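Long-range contacts in Serine/threonine-protein kinase Tel1 (Chaetomium thermophilum, PDB 6SKY), which transfers phosphate from ATP to serine and threonine residues of proteins and probably acts as a sensor that starts checkpoint signalling after DNA damage: residues A[2017-2021]-A[2132-2136]; A[2138-2142]-A[2157-2161]. One frame throughout, in Å; residues are numbered along the deposited sequence.

In the fold
Helix 2124-2143 of the FAT region takes part in both contacts and illustrates how one helix can hold different neighbours by different means. Interaction 1 joins it to helix 2011-2021, well back in the chain, whereas interaction 2 joins its next turns to helix 2154-2174, the following helix; the two contacts lie about 13 Å apart between centres. Both are largely buried and away from the nucleotide and magnesium sites of the kinase domain. Interaction 1 is an oblique, widely spaced crossing bridged mainly by one arginine and weak polar bonds, and its first helix also meets the second subunit. Interaction 2 is a closer antiparallel pairing, apolar on one flank and polar on the other, that buries more surface.

Interaction 1 of 2, residues A[2017-2021]-A[2132-2136]; sequences TARKL and SCRET
Arg2019 leaves helix 2011-2021 with its side chain trans about chi1 (-178°) and so runs straight out toward helix 2124-2143, and a bend at chi3 (54°) then swings the guanidinium round so that Cys2133 SG sits over one of its faces while Thr2136 OG1 meets it at the edge. Thr2136 presents that hydroxyl because its OG1 lies anti to the carbonyl carbon, which leaves CG2 to pack against the aliphatic part of the arginine, 3.9 Å from Arg2019 CG. The axes of the two short segments come within 10.4 Å at an angle of 46°, a gap that a long side chain can span.

Arg2019 NH2 lies 2.7 Å from Thr2136 OG1 in the guanidinium plane, but the bond is strongly bent and counts as weak; the same hydroxyl donates, also weakly, to Ser2132 O of its own helix. A second weak bond, oblique to that plane, goes from Arg2019 NH1 to Ser2132 OG at 3.4 Å; the serine hydroxyl has its stronger partner in the carbonyl of Gln2129. Cys2133 SG stands 4.0 Å from Arg2019 CZ. Lys2020 arrives from beside the arginine, its NZ 3.6 Å from Ser2132 CB. Tyr2043 of helix 2035-2047 touches both Arg2019 and Cys2133, and Trp2024 also packs on the arginine.

The charge of this buried arginine is thus met here by neutral hydroxyls, with Glu2135 OE1 still 5.8 Å from Arg2019 NH2. Such an acid could temper the positive charge at a distance, but within this pair of segments the guanidinium is held by two weak bonds and a sulfur-covered face instead of a salt bridge.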
ATOM      1  N   THR A2017     -11.086  28.298  -1.462  1.00 21.97           N
ATOM      2  CA  THR A2017     -11.540  27.869  -0.148  1.00 21.97           C
ATOM      3  C   THR A2017     -12.817  28.581   0.256  1.00 21.97           C
ATOM      4  O   THR A2017     -13.715  27.972   0.844  1.00 21.97           O
ATOM      5  CB  THR A2017     -10.442  28.122   0.872  1.00 21.97           C
ATOM      6  OG1 THR A2017      -9.246  27.465   0.449  1.00 21.97           O
ATOM      7  CG2 THR A2017     -10.836  27.595   2.210  1.00 21.97           C
ATOM      8  N   ALA A2018     -12.922  29.872  -0.051  1.00 23.27           N
ATOM      9  CA  ALA A2018     -14.136  30.603   0.273  1.00 23.27           C
ATOM     10  C   ALA A2018     -15.330  30.065  -0.494  1.00 23.27           C
ATOM     11  O   ALA A2018     -16.440  30.024   0.035  1.00 23.27           O
ATOM     12  CB  ALA A2018     -13.942  32.084  -0.017  1.00 23.27           C
ATOM     13  N   ARG A2019     -15.127  29.651  -1.746  1.00 17.91           N
ATOM     14  CA  ARG A2019     -16.239  29.102  -2.512  1.00 17.91           C
ATOM     15  C   ARG A2019     -16.621  27.709  -2.034  1.00 17.91           C
ATOM     16  O   ARG A2019     -17.802  27.358  -2.016  1.00 17.91           O
ATOM     17  CB  ARG A2019     -15.890  29.076  -3.989  1.00 17.91           C
ATOM     18  CG  ARG A2019     -17.004  28.567  -4.845  1.00 17.91           C
ATOM     19  CD  ARG A2019     -16.595  28.452  -6.284  1.00 17.91           C
ATOM     20  NE  ARG A2019     -15.387  27.665  -6.465  1.00 17.91           N
ATOM     21  CZ  ARG A2019     -15.341  26.346  -6.393  1.00 17.91           C
ATOM     22  NH1 ARG A2019     -14.199  25.715  -6.575  1.00 17.91           N
ATOM     23  NH2 ARG A2019     -16.428  25.662  -6.120  1.00 17.91           N
ATOM     24  N   LYS A2020     -15.639  26.894  -1.652  1.00 24.65           N
ATOM     25  CA  LYS A2020     -15.949  25.547  -1.190  1.00 24.65           C
ATOM     26  C   LYS A2020     -16.653  25.562   0.157  1.00 24.65           C
ATOM     27  O   LYS A2020     -17.580  24.781   0.380  1.00 24.65           O
ATOM     28  CB  LYS A2020     -14.680  24.714  -1.110  1.00 24.65           C
ATOM     29  CG  LYS A2020     -14.162  24.279  -2.440  1.00 24.65           C
ATOM     30  CD  LYS A2020     -12.844  23.583  -2.282  1.00 24.65           C
ATOM     31  CE  LYS A2020     -12.336  23.096  -3.610  1.00 24.65           C
ATOM     32  NZ  LYS A2020     -13.322  22.186  -4.227  1.00 24.65           N
ATOM     33  N   LEU A2021     -16.224  26.421   1.075  1.00 25.17           N
ATOM     34  CA  LEU A2021     -16.899  26.514   2.362  1.00 25.17           C
ATOM     35  C   LEU A2021     -18.118  27.416   2.328  1.00 25.17           C
ATOM     36  O   LEU A2021     -18.836  27.486   3.326  1.00 25.17           O
ATOM     37  CB  LEU A2021     -15.935  27.016   3.428  1.00 25.17           C
ATOM     38  CG  LEU A2021     -14.805  26.055   3.760  1.00 25.17           C
ATOM     39  CD1 LEU A2021     -13.827  26.705   4.694  1.00 25.17           C
ATOM     40  CD2 LEU A2021     -15.369  24.803   4.366  1.00 25.17           C
ATOM     41  N   SER A2132     -16.092  20.495  -9.253  1.00 18.81           N
ATOM     42  CA  SER A2132     -16.285  21.244  -8.017  1.00 18.81           C
ATOM     43  C   SER A2132     -17.152  22.471  -8.245  1.00 18.81           C
ATOM     44  O   SER A2132     -18.053  22.766  -7.443  1.00 18.81           O
ATOM     45  CB  SER A2132     -14.945  21.651  -7.434  1.00 18.81           C
ATOM     46  OG  SER A2132     -14.416  22.733  -8.151  1.00 18.81           O
ATOM     47  N   CYS A2133     -16.909  23.199  -9.336  1.00 20.48           N
ATOM     48  CA  CYS A2133     -17.761  24.345  -9.623  1.00 20.48           C
ATOM     49  C   CYS A2133     -19.199  23.921  -9.882  1.00 20.48           C
ATOM     50  O   CYS A2133     -20.132  24.634  -9.513  1.00 20.48           O
ATOM     51  CB  CYS A2133     -17.208  25.132 -10.799  1.00 20.48           C
ATOM     52  SG  CYS A2133     -15.813  26.165 -10.385  1.00 20.48           S
ATOM     53  N   ARG A2134     -19.405  22.764 -10.510  1.00 19.67           N
ATOM     54  CA  ARG A2134     -20.763  22.289 -10.751  1.00 19.67           C
ATOM     55  C   ARG A2134     -21.476  21.964  -9.450  1.00 19.67           C
ATOM     56  O   ARG A2134     -22.679  22.207  -9.311  1.00 19.67           O
ATOM     57  CB  ARG A2134     -20.729  21.068 -11.657  1.00 19.67           C
ATOM     58  CG  ARG A2134     -22.079  20.520 -11.996  1.00 19.67           C
ATOM     59  CD  ARG A2134     -21.973  19.129 -12.536  1.00 19.67           C
ATOM     60  NE  ARG A2134     -21.347  19.099 -13.849  1.00 19.67           N
ATOM     61  CZ  ARG A2134     -21.084  17.986 -14.518  1.00 19.67           C
ATOM     62  NH1 ARG A2134     -20.518  18.045 -15.706  1.00 19.67           N
ATOM     63  NH2 ARG A2134     -21.387  16.813 -13.994  1.00 19.67           N
ATOM     64  N   GLU A2135     -20.749  21.407  -8.489  1.00 22.01           N
ATOM     65  CA  GLU A2135     -21.323  21.157  -7.173  1.00 22.01           C
ATOM     66  C   GLU A2135     -21.769  22.450  -6.505  1.00 22.01           C
ATOM     67  O   GLU A2135     -22.870  22.528  -5.944  1.00 22.01           O
ATOM     68  CB  GLU A2135     -20.301  20.439  -6.312  1.00 22.01           C
ATOM     69  CG  GLU A2135     -20.774  20.093  -4.944  1.00 22.01           C
ATOM     70  CD  GLU A2135     -19.627  19.991  -3.982  1.00 22.01           C
ATOM     71  OE1 GLU A2135     -18.575  20.597  -4.267  1.00 22.01           O
ATOM     72  OE2 GLU A2135     -19.766  19.308  -2.946  1.00 22.01           O
ATOM     73  N   THR A2136     -20.912  23.471  -6.540  1.00 20.30           N
ATOM     74  CA  THR A2136     -21.292  24.767  -5.980  1.00 20.30           C
ATOM     75  C   THR A2136     -22.527  25.332  -6.667  1.00 20.30           C
ATOM     76  O   THR A2136     -23.435  25.845  -6.007  1.00 20.30           O
ATOM     77  CB  THR A2136     -20.143  25.755  -6.093  1.00 20.30           C
ATOM     78  OG1 THR A2136     -18.993  25.213  -5.449  1.00 20.30           O
ATOM     79  CG2 THR A2136     -20.500  27.033  -5.420  1.00 20.30           C
TER

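Interaction 2 of 2, residues A[2138-2142]-A[2157-2161]; sequences LSMWS and ARLVQ
Helices 2124-2143 and 2154-2174 form an antiparallel hairpin here, the axes of their short segments coming within 9.0 Å with N-to-C directions at 170°. The backbones come close at both ends of the contact, where Leu2138 pairs with Gln2161 and Ser2142 with Ala2157, the latter CA atoms 5.0 Å apart. Small residues permit that approach: Ala2157 CB rests 3.9 Å from Ser2142 CA.

On one flank the contact is apolar. Leu2138 and Val2160 meet at about a right angle, CD2 to CG1, while the six-membered end of the Trp2141 indole comes to Ala2157 CB through CZ3 and receives Val2160 CG1 at its edge. The other flank is polar. Ser2142 OG accepts a bond of 3.2 Å from Arg2158 NH2, almost in the guanidinium plane; Arg2158 NH1 is bound to Ser2194 OG. On this same side the extended Gln2161 sets its amide against the CB atoms of two serines, NE2 3.5 Å from Ser2139 CB and OE1 3.7 Å from Ser2142 CB, while Ser2139 OG is hydrogen-bonded to Glu2022 OE2. Cutting Gln2161 back to an alanine is likely to leave a gap beside Ser2139 and Ser2142, and Leu2138 CB without the Gln2161 CG it packs on.

Around the hairpin, Leu2105 of helix 2102-2119 packs on both Trp2141 and Val2160 on the apolar flank, and Met2046 of helix 2035-2047 also touches Trp2141, so the pair is built into the helical stack of the FAT domain.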
ATOM      1  N   LEU A2138     -25.003  23.747  -8.216  1.00 19.22           N
ATOM      2  CA  LEU A2138     -26.231  23.027  -7.899  1.00 19.22           C
ATOM      3  C   LEU A2138     -26.689  23.296  -6.472  1.00 19.22           C
ATOM      4  O   LEU A2138     -27.890  23.459  -6.222  1.00 19.22           O
ATOM      5  CB  LEU A2138     -26.042  21.535  -8.142  1.00 19.22           C
ATOM      6  CG  LEU A2138     -26.011  21.106  -9.607  1.00 19.22           C
ATOM      7  CD1 LEU A2138     -25.796  19.630  -9.717  1.00 19.22           C
ATOM      8  CD2 LEU A2138     -27.284  21.498 -10.295  1.00 19.22           C
ATOM      9  N   SER A2139     -25.756  23.394  -5.525  1.00 24.17           N
ATOM     10  CA  SER A2139     -26.173  23.666  -4.153  1.00 24.17           C
ATOM     11  C   SER A2139     -26.699  25.086  -4.000  1.00 24.17           C
ATOM     12  O   SER A2139     -27.732  25.303  -3.353  1.00 24.17           O
ATOM     13  CB  SER A2139     -25.024  23.416  -3.189  1.00 24.17           C
ATOM     14  OG  SER A2139     -24.151  24.515  -3.151  1.00 24.17           O
ATOM     15  N   MET A2140     -26.015  26.069  -4.594  1.00 27.64           N
ATOM     16  CA  MET A2140     -26.497  27.444  -4.526  1.00 27.64           C
ATOM     17  C   MET A2140     -27.871  27.584  -5.157  1.00 27.64           C
ATOM     18  O   MET A2140     -28.728  28.297  -4.634  1.00 27.64           O
ATOM     19  CB  MET A2140     -25.513  28.383  -5.208  1.00 27.64           C
ATOM     20  CG  MET A2140     -24.279  28.671  -4.408  1.00 27.64           C
ATOM     21  SD  MET A2140     -24.631  29.643  -2.950  1.00 27.64           S
ATOM     22  CE  MET A2140     -25.487  31.005  -3.696  1.00 27.64           C
ATOM     23  N   TRP A2141     -28.100  26.924  -6.288  1.00 28.15           N
ATOM     24  CA  TRP A2141     -29.409  26.995  -6.918  1.00 28.15           C
ATOM     25  C   TRP A2141     -30.472  26.350  -6.050  1.00 28.15           C
ATOM     26  O   TRP A2141     -31.615  26.810  -6.015  1.00 28.15           O
ATOM     27  CB  TRP A2141     -29.353  26.324  -8.279  1.00 28.15           C
ATOM     28  CG  TRP A2141     -30.499  26.614  -9.155  1.00 28.15           C
ATOM     29  CD1 TRP A2141     -30.865  27.822  -9.644  1.00 28.15           C
ATOM     30  CD2 TRP A2141     -31.412  25.668  -9.697  1.00 28.15           C
ATOM     31  NE1 TRP A2141     -31.962  27.695 -10.444  1.00 28.15           N
ATOM     32  CE2 TRP A2141     -32.317  26.375 -10.494  1.00 28.15           C
ATOM     33  CE3 TRP A2141     -31.559  24.288  -9.578  1.00 28.15           C
ATOM     34  CZ2 TRP A2141     -33.353  25.755 -11.162  1.00 28.15           C
ATOM     35  CZ3 TRP A2141     -32.582  23.678 -10.244  1.00 28.15           C
ATOM     36  CH2 TRP A2141     -33.467  24.406 -11.025  1.00 28.15           C
ATOM     37  N   SER A2142     -30.124  25.277  -5.346  1.00 31.22           N
ATOM     38  CA  SER A2142     -31.101  24.655  -4.463  1.00 31.22           C
ATOM     39  C   SER A2142     -31.416  25.525  -3.255  1.00 31.22           C
ATOM     40  O   SER A2142     -32.507  25.420  -2.692  1.00 31.22           O
ATOM     41  CB  SER A2142     -30.600  23.294  -4.009  1.00 31.22           C
ATOM     42  OG  SER A2142     -31.404  22.798  -2.966  1.00 31.22           O
ATOM     43  N   ALA A2157     -35.261  20.923  -7.154  1.00 33.51           N
ATOM     44  CA  ALA A2157     -33.890  21.401  -7.064  1.00 33.51           C
ATOM     45  C   ALA A2157     -33.036  20.472  -6.215  1.00 33.51           C
ATOM     46  O   ALA A2157     -31.885  20.180  -6.561  1.00 33.51           O
ATOM     47  CB  ALA A2157     -33.875  22.816  -6.499  1.00 33.51           C
ATOM     48  N   ARG A2158     -33.590  19.977  -5.111  1.00 32.84           N
ATOM     49  CA  ARG A2158     -32.850  19.051  -4.267  1.00 32.84           C
ATOM     50  C   ARG A2158     -32.556  17.753  -4.998  1.00 32.84           C
ATOM     51  O   ARG A2158     -31.438  17.229  -4.929  1.00 32.84           O
ATOM     52  CB  ARG A2158     -33.638  18.776  -2.998  1.00 32.84           C
ATOM     53  CG  ARG A2158     -32.795  18.306  -1.874  1.00 32.84           C
ATOM     54  CD  ARG A2158     -31.797  19.361  -1.523  1.00 32.84           C
ATOM     55  NE  ARG A2158     -31.545  19.385  -0.097  1.00 32.84           N
ATOM     56  CZ  ARG A2158     -31.030  20.423   0.540  1.00 32.84           C
ATOM     57  NH1 ARG A2158     -30.835  20.364   1.846  1.00 32.84           N
ATOM     58  NH2 ARG A2158     -30.714  21.521  -0.129  1.00 32.84           N
ATOM     59  N   LEU A2159     -33.546  17.217  -5.703  1.00 29.67           N
ATOM     60  CA  LEU A2159     -33.348  15.969  -6.421  1.00 29.67           C
ATOM     61  C   LEU A2159     -32.291  16.117  -7.503  1.00 29.67           C
ATOM     62  O   LEU A2159     -31.463  15.218  -7.700  1.00 29.67           O
ATOM     63  CB  LEU A2159     -34.673  15.515  -7.015  1.00 29.67           C
ATOM     64  CG  LEU A2159     -34.732  14.071  -7.471  1.00 29.67           C
ATOM     65  CD1 LEU A2159     -34.271  13.187  -6.354  1.00 29.67           C
ATOM     66  CD2 LEU A2159     -36.141  13.742  -7.859  1.00 29.67           C
ATOM     67  N   VAL A2160     -32.287  17.249  -8.207  1.00 26.52           N
ATOM     68  CA  VAL A2160     -31.303  17.425  -9.266  1.00 26.52           C
ATOM     69  C   VAL A2160     -29.913  17.623  -8.680  1.00 26.52           C
ATOM     70  O   VAL A2160     -28.918  17.172  -9.263  1.00 26.52           O
ATOM     71  CB  VAL A2160     -31.723  18.576 -10.197  1.00 26.52           C
ATOM     72  CG1 VAL A2160     -30.914  19.812  -9.948  1.00 26.52           C
ATOM     73  CG2 VAL A2160     -31.581  18.152 -11.630  1.00 26.52           C
ATOM     74  N   GLN A2161     -29.814  18.244  -7.504  1.00 24.49           N
ATOM     75  CA  GLN A2161     -28.519  18.358  -6.846  1.00 24.49           C
ATOM     76  C   GLN A2161     -27.979  16.993  -6.452  1.00 24.49           C
ATOM     77  O   GLN A2161     -26.792  16.701  -6.640  1.00 24.49           O
ATOM     78  CB  GLN A2161     -28.640  19.246  -5.618  1.00 24.49           C
ATOM     79  CG  GLN A2161     -27.371  19.380  -4.842  1.00 24.49           C
ATOM     80  CD  GLN A2161     -27.595  19.997  -3.500  1.00 24.49           C
ATOM     81  OE1 GLN A2161     -28.723  20.210  -3.089  1.00 24.49           O
ATOM     82  NE2 GLN A2161     -26.521  20.285  -2.801  1.00 24.49           N
TER